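Transcriptional regulator (Bacillus subtilis, PDB 1VI0) represses genes of fatty acid transport and beta-oxidation as a DNA-binding homodimer whose DNA binding is inhibited by long-chain fatty acyl-CoA. Local coordinates at residues Glu62-Phe67 against Lys126-Ile131; Lys91-Leu96 against Gly160-Thr165. One frame throughout, in Å; residues are numbered along the deposited sequence.

In the fold
Both contacts line the acyl-CoA pocket of the helical ligand-binding domain, their centres about 13 Å apart. Contact 1 (62-67 with 126-131) joins helices 52-75 and 115-141, while contact 2 (91-96 with 160-165) joins helices 81-97 and 151-171. Their segments alternate along the chain, and helices 52-75 and 81-97, like 115-141 and 151-171, follow each other in sequence. The bridge between them is polar: Tyr-128 OH lies 2.7 Å from His-92 ND1, a probable hydrogen bond. Packing backs it up, since Phe-67 CE1 stands 3.9 Å from His-92 N and Tyr-128 OH 4.0 Å from Ile-162 CD1. Bound dodecyl-CoA touches both pairs, with its acyl chain reaching Met-64 and Lys-63 of the first and His-92 and Leu-95 of the second.

Contact 1 of 2, residues Glu62-Phe67 against Lys126-Ile131; sequences EKMGQF and KGYLNI. With DCC (dodecyl-coa), chain C.
In the wall of the acyl-CoA pocket, where helix 52-75 faces helix 115-141, Met-64 and Phe-67 close on a single aromatic side chain, Tyr-128. Phe-67 directs its edge at the tyrosine face in an offset edge-to-face pair: the centroids are 5.3 Å apart and the planes stand at 74°. Its leading atom is CE2, 3.4 Å from Tyr-128 CE1. Both rings have CG anti to the backbone N (chi1 -177° in each), which sends them from their own helices into the space between.

Met-64, present as selenomethionine, makes the second touch one turn earlier. Bends at chi2 and chi3 curl its end so that CE comes within 3.9 Å of Tyr-128 CB. The selenium sits 5.2 Å from the centroid of the Tyr-128 ring, 40° off its normal, an oblique Met-aromatic contact. The same methyl faces the ligand, Met-64 CE lying 3.6 Å from CA7 of the acyl chain, while Lys-63 CB is 3.5 Å from the terminal carbon C12. Farther along the ligand, Leu-129 CD1 meets the pantetheine methyl CP9 at 3.5 Å.

The contact has no hydrogen bond between its segments; the hydroxyl of Tyr-128 pairs with His-92, and Ile-162 of helix 151-171 packs on the same side chain. Such apolar packing between helices, with an aromatic pair behind the pocket residue Met-64, is consistent with the acyl-CoA pocket of a TetR-family regulator that senses fatty acyl-CoA.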
loop_
_atom_site.group_PDB
_atom_site.type_symbol
_atom_site.label_atom_id
_atom_site.label_comp_id
_atom_site.label_asym_id
_atom_site.label_seq_id
_atom_site.Cartn_x
_atom_site.Cartn_y
_atom_site.Cartn_z
ATOM N N GLU A 62 -17.252 1.508 10.063
ATOM C CA GLU A 62 -17.620 2.457 11.088
ATOM C C GLU A 62 -16.633 3.616 11.158
ATOM O O GLU A 62 -17.057 4.781 11.131
ATOM C CB GLU A 62 -17.636 1.707 12.443
ATOM C CG GLU A 62 -17.980 2.582 13.632
ATOM C CD GLU A 62 -19.177 3.461 13.325
ATOM O OE1 GLU A 62 -20.162 2.917 12.760
ATOM O OE2 GLU A 62 -19.089 4.677 13.586
ATOM N N LYS A 63 -15.368 3.326 11.218
ATOM C CA LYS A 63 -14.316 4.352 11.311
ATOM C C LYS A 63 -14.246 5.128 10.015
ATOM O O LYS A 63 -14.241 6.382 10.019
ATOM C CB LYS A 63 -13.001 3.746 11.709
ATOM C CG LYS A 63 -12.822 3.022 13.003
ATOM C CD LYS A 63 -13.098 3.862 14.242
ATOM C CE LYS A 63 -12.646 3.136 15.502
ATOM N NZ LYS A 63 -12.716 4.050 16.705
HETATM N N MSE A 64 -14.332 4.451 8.848
HETATM C CA MSE A 64 -14.322 5.167 7.574
HETATM C C MSE A 64 -15.499 6.101 7.459
HETATM O O MSE A 64 -15.416 7.231 6.945
HETATM C CB MSE A 64 -14.331 4.200 6.359
HETATM C CG MSE A 64 -14.417 4.907 5.009
HETATM SE SE MSE A 64 -12.824 6.035 4.774
HETATM C CE MSE A 64 -11.650 4.754 4.017
ATOM N N GLY A 65 -16.681 5.594 7.848
ATOM C CA GLY A 65 -17.904 6.382 7.780
ATOM C C GLY A 65 -17.805 7.661 8.575
ATOM O O GLY A 65 -18.251 8.735 8.126
ATOM N N GLN A 66 -17.290 7.625 9.801
ATOM C CA GLN A 66 -17.140 8.860 10.568
ATOM C C GLN A 66 -16.199 9.803 9.805
ATOM O O GLN A 66 -16.512 10.966 9.567
ATOM C CB GLN A 66 -16.607 8.602 11.985
ATOM C CG GLN A 66 -17.464 7.596 12.731
ATOM C CD GLN A 66 -17.278 7.525 14.209
ATOM O OE1 GLN A 66 -16.183 7.281 14.735
ATOM N NE2 GLN A 66 -18.371 7.726 14.966
ATOM N N PHE A 67 -15.068 9.226 9.377
ATOM C CA PHE A 67 -14.086 10.003 8.605
ATOM C C PHE A 67 -14.688 10.673 7.422
ATOM O O PHE A 67 -14.475 11.888 7.182
ATOM C CB PHE A 67 -12.912 9.081 8.233
ATOM C CG PHE A 67 -11.820 9.802 7.510
ATOM C CD1 PHE A 67 -11.001 10.712 8.177
ATOM C CD2 PHE A 67 -11.626 9.605 6.152
ATOM C CE1 PHE A 67 -10.010 11.387 7.481
ATOM C CE2 PHE A 67 -10.631 10.271 5.461
ATOM C CZ PHE A 67 -9.832 11.184 6.123
ATOM N N LYS A 126 -13.986 2.796 -1.295
ATOM C CA LYS A 126 -14.637 3.509 -2.371
ATOM C C LYS A 126 -15.206 4.861 -1.995
ATOM O O LYS A 126 -15.006 5.770 -2.817
ATOM C CB LYS A 126 -15.702 2.625 -3.077
ATOM C CG LYS A 126 -15.039 1.431 -3.759
ATOM C CD LYS A 126 -15.925 0.690 -4.737
ATOM C CE LYS A 126 -15.538 -0.764 -4.877
ATOM N NZ LYS A 126 -15.200 -1.195 -6.254
ATOM N N GLY A 127 -15.810 5.030 -0.837
ATOM C CA GLY A 127 -16.375 6.322 -0.408
ATOM C C GLY A 127 -15.294 7.399 -0.377
ATOM O O GLY A 127 -15.497 8.526 -0.796
ATOM N N TYR A 128 -14.145 7.046 0.189
ATOM C CA TYR A 128 -13.031 8.035 0.229
ATOM C C TYR A 128 -12.511 8.305 -1.161
ATOM O O TYR A 128 -12.241 9.489 -1.481
ATOM C CB TYR A 128 -12.016 7.450 1.174
ATOM C CG TYR A 128 -10.790 8.222 1.509
ATOM C CD1 TYR A 128 -10.859 9.592 1.859
ATOM C CD2 TYR A 128 -9.579 7.613 1.555
ATOM C CE1 TYR A 128 -9.698 10.272 2.194
ATOM C CE2 TYR A 128 -8.418 8.274 1.901
ATOM C CZ TYR A 128 -8.492 9.590 2.236
ATOM O OH TYR A 128 -7.336 10.286 2.480
ATOM N N LEU A 129 -12.226 7.300 -1.958
ATOM C CA LEU A 129 -11.737 7.520 -3.321
ATOM C C LEU A 129 -12.700 8.407 -4.100
ATOM O O LEU A 129 -12.298 9.210 -4.935
ATOM C CB LEU A 129 -11.454 6.204 -4.004
ATOM C CG LEU A 129 -10.502 5.270 -3.214
ATOM C CD1 LEU A 129 -10.333 3.956 -3.984
ATOM C CD2 LEU A 129 -9.159 5.937 -2.998
ATOM N N ASN A 130 -14.010 8.202 -3.878
ATOM C CA ASN A 130 -15.039 9.020 -4.523
ATOM C C ASN A 130 -14.815 10.521 -4.170
ATOM O O ASN A 130 -15.001 11.330 -5.038
ATOM C CB ASN A 130 -16.433 8.652 -4.082
ATOM C CG ASN A 130 -17.014 7.414 -4.698
ATOM O OD1 ASN A 130 -18.004 6.855 -4.148
ATOM N ND2 ASN A 130 -16.456 6.940 -5.781
ATOM N N ILE A 131 -14.458 10.791 -2.914
ATOM C CA ILE A 131 -14.187 12.193 -2.499
ATOM C C ILE A 131 -13.031 12.751 -3.283
ATOM O O ILE A 131 -13.148 13.891 -3.851
ATOM C CB ILE A 131 -13.961 12.274 -0.985
ATOM C CG1 ILE A 131 -15.295 12.065 -0.268
ATOM C CG2 ILE A 131 -13.357 13.635 -0.618
ATOM C CD1 ILE A 131 -15.121 11.922 1.231
HETATM C C2 DCC C . -7.385 2.184 -16.271
HETATM C C4 DCC C . -8.495 1.495 -14.444
HETATM C C5 DCC C . -7.658 2.166 -13.581
HETATM C C6 DCC C . -6.589 2.850 -14.201
HETATM C C8 DCC C . -9.122 1.231 -12.374
HETATM C C10 DCC C . -9.574 5.780 7.245
HETATM C C11 DCC C . -9.757 5.642 8.766
HETATM C C12 DCC C . -10.640 4.465 9.173
HETATM N N9 DCC C . -9.428 0.873 -13.665
HETATM N N7 DCC C . -8.049 1.976 -12.272
HETATM N N3 DCC C . -8.425 1.482 -15.792
HETATM N N1 DCC C . -6.494 2.896 -15.547
HETATM N N6 DCC C . -5.684 3.501 -13.470
HETATM C "C1'" DCC C . -10.632 0.129 -14.187
HETATM C "C2'" DCC C . -11.005 -1.119 -13.357
HETATM O "O2'" DCC C . -10.408 -2.250 -14.046
HETATM C "C3'" DCC C . -12.550 -1.187 -13.598
HETATM O "O3'" DCC C . -12.770 -1.584 -14.997
HETATM C "C4'" DCC C . -12.888 0.353 -13.498
HETATM O "O4'" DCC C . -11.719 1.037 -13.949
HETATM C "C5'" DCC C . -13.336 0.721 -12.102
HETATM O "O5'" DCC C . -12.423 0.265 -11.062
HETATM P P1 DCC C . -11.924 1.200 -9.873
HETATM O O11 DCC C . -11.068 0.415 -9.009
HETATM O O12 DCC C . -11.366 2.518 -10.497
HETATM O O6 DCC C . -13.222 1.670 -9.164
HETATM P P2 DCC C . -13.939 0.600 -8.359
HETATM O O21 DCC C . -14.920 1.358 -7.496
HETATM O O22 DCC C . -14.410 -0.458 -9.261
HETATM O O7 DCC C . -12.909 -0.092 -7.313
HETATM C CPA DCC C . -12.672 0.616 -6.015
HETATM C CPB DCC C . -11.652 -0.196 -5.163
HETATM C CP8 DCC C . -10.476 -0.644 -6.051
HETATM C CP7 DCC C . -12.384 -1.438 -4.669
HETATM C CP9 DCC C . -11.227 0.521 -3.933
HETATM O OP3 DCC C . -9.936 0.416 -6.768
HETATM C CP6 DCC C . -9.387 -1.365 -5.282
HETATM O OP2 DCC C . -9.628 -2.437 -4.741
HETATM N NP2 DCC C . -8.237 -0.751 -5.292
HETATM C CP5 DCC C . -7.048 -1.320 -4.533
HETATM C CP4 DCC C . -7.026 -0.502 -3.183
HETATM C CP3 DCC C . -6.013 -1.125 -2.206
HETATM O OP1 DCC C . -6.145 -2.295 -1.849
HETATM N NP1 DCC C . -5.036 -0.358 -1.850
HETATM C CP2 DCC C . -3.925 -0.734 -0.949
HETATM C CP1 DCC C . -4.147 0.140 0.250
HETATM S S DCC C . -5.814 0.201 0.946
HETATM P P3 DCC C . -13.858 -2.615 -15.579
HETATM O O31 DCC C . -13.968 -3.736 -14.646
HETATM O O32 DCC C . -15.147 -1.920 -15.726
HETATM O O33 DCC C . -13.259 -2.982 -16.909
HETATM C CA1 DCC C . -5.783 -1.258 2.018
HETATM C CA2 DCC C . -6.886 -1.217 3.122
HETATM O OA1 DCC C . -4.943 -2.124 1.915
HETATM C CA3 DCC C . -6.486 -0.336 4.321
HETATM C CA4 DCC C . -7.357 0.803 4.701
HETATM C CA5 DCC C . -6.830 2.165 4.308
HETATM C CA6 DCC C . -7.118 3.266 5.312
HETATM C CA7 DCC C . -8.142 4.292 4.882
HETATM C CA8 DCC C . -7.961 5.703 5.312
HETATM C CA9 DCC C . -8.115 5.991 6.809
#

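Contact 2 of 2, residues Lys91-Leu96 against Gly160-Thr165; sequences KHFSLL and GTIDET. With DCC (dodecyl-coa), chain C.
Dispersion contacts dominate between His-92 and Ile-162. The methyl CG2 of Ile-162 sits over the centre of the imidazole, 3.5 Å from its centroid and 13° off the normal, a CH-pi contact; the nearest ring atom is ND1, 3.4 Å from Ile-162 CG2. With CG2 anti to the backbone N, this branch of Ile-162 points across to the histidine. Over the opposite face, 4.2 Å above the plane and offset toward the rim, lies CA9 of the dodecyl chain, a looser approach than that of the methyl.

Phe-93, next along helix 81-97, carries the rest of the apolar packing. Its CE1 shares the Ile-162 methyl, 3.7 Å from CG2, and its CZ is 3.8 Å from Thr-165 CG2, one turn further on. These helices belong to the ligand-binding domain of a TetR-family repressor; the short segments run in the same direction at a crossing angle of -25°, their axes 10.8 Å apart at closest approach. Helix 151-171 also meets the second subunit, where Glu-164 forms a salt bridge with Arg-111 of that chain.

Polar links run through water and side chains. A water in the plane of the imidazole lies 2.8 Å from His-92 NE2 and donates to Asp-163 OD1, while His-92 ND1 is engaged by Tyr-128 OH. Asp-163 is further held by Gln-107 and by a salt bridge to Arg-111 of its own chain. Within helix 151-171, Thr-165 OG1 donates to Thr-161 O at 2.9 Å, reaching it from the face opposite the backbone N-H of Thr-165.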
loop_
_atom_site.group_PDB
_atom_site.type_symbol
_atom_site.label_atom_id
_atom_site.label_comp_id
_atom_site.label_asym_id
_atom_site.label_seq_id
_atom_site.Cartn_x
_atom_site.Cartn_y
_atom_site.Cartn_z
ATOM N N LYS A 91 -6.360 15.847 7.616
ATOM C CA LYS A 91 -7.330 15.113 8.388
ATOM C C LYS A 91 -6.995 13.609 8.428
ATOM O O LYS A 91 -7.122 13.024 9.519
ATOM C CB LYS A 91 -8.761 15.426 8.021
ATOM C CG LYS A 91 -9.077 16.924 8.211
ATOM C CD LYS A 91 -9.494 17.165 9.657
ATOM C CE LYS A 91 -8.778 18.361 10.262
ATOM N NZ LYS A 91 -7.338 18.042 10.570
ATOM N N HIS A 92 -6.513 13.099 7.330
ATOM C CA HIS A 92 -6.109 11.660 7.279
ATOM C C HIS A 92 -4.966 11.426 8.280
ATOM O O HIS A 92 -4.993 10.553 9.152
ATOM C CB HIS A 92 -5.774 11.285 5.867
ATOM C CG HIS A 92 -5.426 9.859 5.550
ATOM N ND1 HIS A 92 -5.809 9.216 4.379
ATOM C CD2 HIS A 92 -4.663 8.985 6.218
ATOM C CE1 HIS A 92 -5.244 8.004 4.368
ATOM N NE2 HIS A 92 -4.554 7.825 5.506
ATOM N N PHE A 93 -3.920 12.251 8.192
ATOM C CA PHE A 93 -2.736 12.126 9.059
ATOM C C PHE A 93 -3.118 12.306 10.528
ATOM O O PHE A 93 -2.719 11.460 11.341
ATOM C CB PHE A 93 -1.713 13.213 8.611
ATOM C CG PHE A 93 -0.989 12.881 7.335
ATOM C CD1 PHE A 93 -1.186 11.704 6.602
ATOM C CD2 PHE A 93 0.093 13.692 6.948
ATOM C CE1 PHE A 93 -0.416 11.450 5.500
ATOM C CE2 PHE A 93 0.853 13.415 5.831
ATOM C CZ PHE A 93 0.598 12.250 5.091
ATOM N N SER A 94 -3.957 13.301 10.824
ATOM C CA SER A 94 -4.376 13.590 12.175
ATOM C C SER A 94 -5.139 12.451 12.840
ATOM O O SER A 94 -4.948 12.134 14.027
ATOM C CB SER A 94 -5.207 14.888 12.284
ATOM O OG SER A 94 -4.336 15.990 11.978
ATOM N N LEU A 95 -6.086 11.874 12.165
ATOM C CA LEU A 95 -6.859 10.725 12.661
ATOM C C LEU A 95 -5.937 9.597 13.095
ATOM O O LEU A 95 -5.983 9.186 14.275
ATOM C CB LEU A 95 -7.742 10.271 11.500
ATOM C CG LEU A 95 -8.928 9.336 11.751
ATOM C CD1 LEU A 95 -8.787 8.040 10.992
ATOM C CD2 LEU A 95 -9.234 9.114 13.214
ATOM N N LEU A 96 -5.018 9.198 12.224
ATOM C CA LEU A 96 -4.106 8.112 12.484
ATOM C C LEU A 96 -3.057 8.480 13.514
ATOM O O LEU A 96 -2.725 7.662 14.391
ATOM C CB LEU A 96 -3.523 7.560 11.188
ATOM C CG LEU A 96 -4.604 7.027 10.198
ATOM C CD1 LEU A 96 -3.918 6.300 9.043
ATOM C CD2 LEU A 96 -5.514 6.047 10.923
ATOM N N GLY A 160 -2.238 6.740 -2.872
ATOM C CA GLY A 160 -1.031 5.868 -2.594
ATOM C C GLY A 160 0.054 6.714 -1.897
ATOM O O GLY A 160 0.717 6.133 -1.025
ATOM N N THR A 161 0.179 7.973 -2.257
ATOM C CA THR A 161 1.193 8.868 -1.637
ATOM C C THR A 161 0.835 9.107 -0.175
ATOM O O THR A 161 1.630 8.859 0.734
ATOM C CB THR A 161 1.247 10.181 -2.420
ATOM O OG1 THR A 161 1.790 9.922 -3.729
ATOM C CG2 THR A 161 2.086 11.245 -1.707
ATOM N N ILE A 162 -0.423 9.417 0.139
ATOM C CA ILE A 162 -0.887 9.606 1.478
ATOM C C ILE A 162 -0.658 8.371 2.354
ATOM O O ILE A 162 0.013 8.293 3.407
ATOM C CB ILE A 162 -2.372 10.021 1.534
ATOM C CG1 ILE A 162 -2.593 11.389 0.839
ATOM C CG2 ILE A 162 -2.809 10.118 2.995
ATOM C CD1 ILE A 162 -4.095 11.753 0.685
ATOM N N ASP A 163 -1.108 7.221 1.757
ATOM C CA ASP A 163 -1.060 5.958 2.409
ATOM C C ASP A 163 0.370 5.449 2.635
ATOM O O ASP A 163 0.669 5.054 3.807
ATOM C CB ASP A 163 -1.824 4.904 1.562
ATOM C CG ASP A 163 -1.928 3.582 2.274
ATOM O OD1 ASP A 163 -2.498 3.558 3.418
ATOM O OD2 ASP A 163 -1.615 2.518 1.670
ATOM N N GLU A 164 1.266 5.715 1.684
ATOM C CA GLU A 164 2.670 5.206 1.889
ATOM C C GLU A 164 3.356 6.122 2.919
ATOM O O GLU A 164 4.244 5.613 3.647
ATOM C CB GLU A 164 3.421 5.206 0.568
ATOM C CG GLU A 164 4.890 4.826 0.682
ATOM C CD GLU A 164 5.079 3.387 1.173
ATOM O OE1 GLU A 164 4.158 2.576 1.094
ATOM O OE2 GLU A 164 6.210 3.154 1.681
ATOM N N THR A 165 2.970 7.385 2.921
ATOM C CA THR A 165 3.541 8.281 3.975
ATOM C C THR A 165 3.173 7.781 5.346
ATOM O O THR A 165 4.039 7.655 6.274
ATOM C CB THR A 165 3.173 9.755 3.714
ATOM O OG1 THR A 165 3.629 10.153 2.422
ATOM C CG2 THR A 165 3.969 10.584 4.758
HETATM C C2 DCC C . -7.385 2.184 -16.271
HETATM C C4 DCC C . -8.495 1.495 -14.444
HETATM C C5 DCC C . -7.658 2.166 -13.581
HETATM C C6 DCC C . -6.589 2.850 -14.201
HETATM C C8 DCC C . -9.122 1.231 -12.374
HETATM C C10 DCC C . -9.574 5.780 7.245
HETATM C C11 DCC C . -9.757 5.642 8.766
HETATM C C12 DCC C . -10.640 4.465 9.173
HETATM N N9 DCC C . -9.428 0.873 -13.665
HETATM N N7 DCC C . -8.049 1.976 -12.272
HETATM N N3 DCC C . -8.425 1.482 -15.792
HETATM N N1 DCC C . -6.494 2.896 -15.547
HETATM N N6 DCC C . -5.684 3.501 -13.470
HETATM C "C1'" DCC C . -10.632 0.129 -14.187
HETATM C "C2'" DCC C . -11.005 -1.119 -13.357
HETATM O "O2'" DCC C . -10.408 -2.250 -14.046
HETATM C "C3'" DCC C . -12.550 -1.187 -13.598
HETATM O "O3'" DCC C . -12.770 -1.584 -14.997
HETATM C "C4'" DCC C . -12.888 0.353 -13.498
HETATM O "O4'" DCC C . -11.719 1.037 -13.949
HETATM C "C5'" DCC C . -13.336 0.721 -12.102
HETATM O "O5'" DCC C . -12.423 0.265 -11.062
HETATM P P1 DCC C . -11.924 1.200 -9.873
HETATM O O11 DCC C . -11.068 0.415 -9.009
HETATM O O12 DCC C . -11.366 2.518 -10.497
HETATM O O6 DCC C . -13.222 1.670 -9.164
HETATM P P2 DCC C . -13.939 0.600 -8.359
HETATM O O21 DCC C . -14.920 1.358 -7.496
HETATM O O22 DCC C . -14.410 -0.458 -9.261
HETATM O O7 DCC C . -12.909 -0.092 -7.313
HETATM C CPA DCC C . -12.672 0.616 -6.015
HETATM C CPB DCC C . -11.652 -0.196 -5.163
HETATM C CP8 DCC C . -10.476 -0.644 -6.051
HETATM C CP7 DCC C . -12.384 -1.438 -4.669
HETATM C CP9 DCC C . -11.227 0.521 -3.933
HETATM O OP3 DCC C . -9.936 0.416 -6.768
HETATM C CP6 DCC C . -9.387 -1.365 -5.282
HETATM O OP2 DCC C . -9.628 -2.437 -4.741
HETATM N NP2 DCC C . -8.237 -0.751 -5.292
HETATM C CP5 DCC C . -7.048 -1.320 -4.533
HETATM C CP4 DCC C . -7.026 -0.502 -3.183
HETATM C CP3 DCC C . -6.013 -1.125 -2.206
HETATM O OP1 DCC C . -6.145 -2.295 -1.849
HETATM N NP1 DCC C . -5.036 -0.358 -1.850
HETATM C CP2 DCC C . -3.925 -0.734 -0.949
HETATM C CP1 DCC C . -4.147 0.140 0.250
HETATM S S DCC C . -5.814 0.201 0.946
HETATM P P3 DCC C . -13.858 -2.615 -15.579
HETATM O O31 DCC C . -13.968 -3.736 -14.646
HETATM O O32 DCC C . -15.147 -1.920 -15.726
HETATM O O33 DCC C . -13.259 -2.982 -16.909
HETATM C CA1 DCC C . -5.783 -1.258 2.018
HETATM C CA2 DCC C . -6.886 -1.217 3.122
HETATM O OA1 DCC C . -4.943 -2.124 1.915
HETATM C CA3 DCC C . -6.486 -0.336 4.321
HETATM C CA4 DCC C . -7.357 0.803 4.701
HETATM C CA5 DCC C . -6.830 2.165 4.308
HETATM C CA6 DCC C . -7.118 3.266 5.312
HETATM C CA7 DCC C . -8.142 4.292 4.882
HETATM C CA8 DCC C . -7.961 5.703 5.312
HETATM C CA9 DCC C . -8.115 5.991 6.809
HETATM O O HOH W 1 -3.564 5.196 5.475
#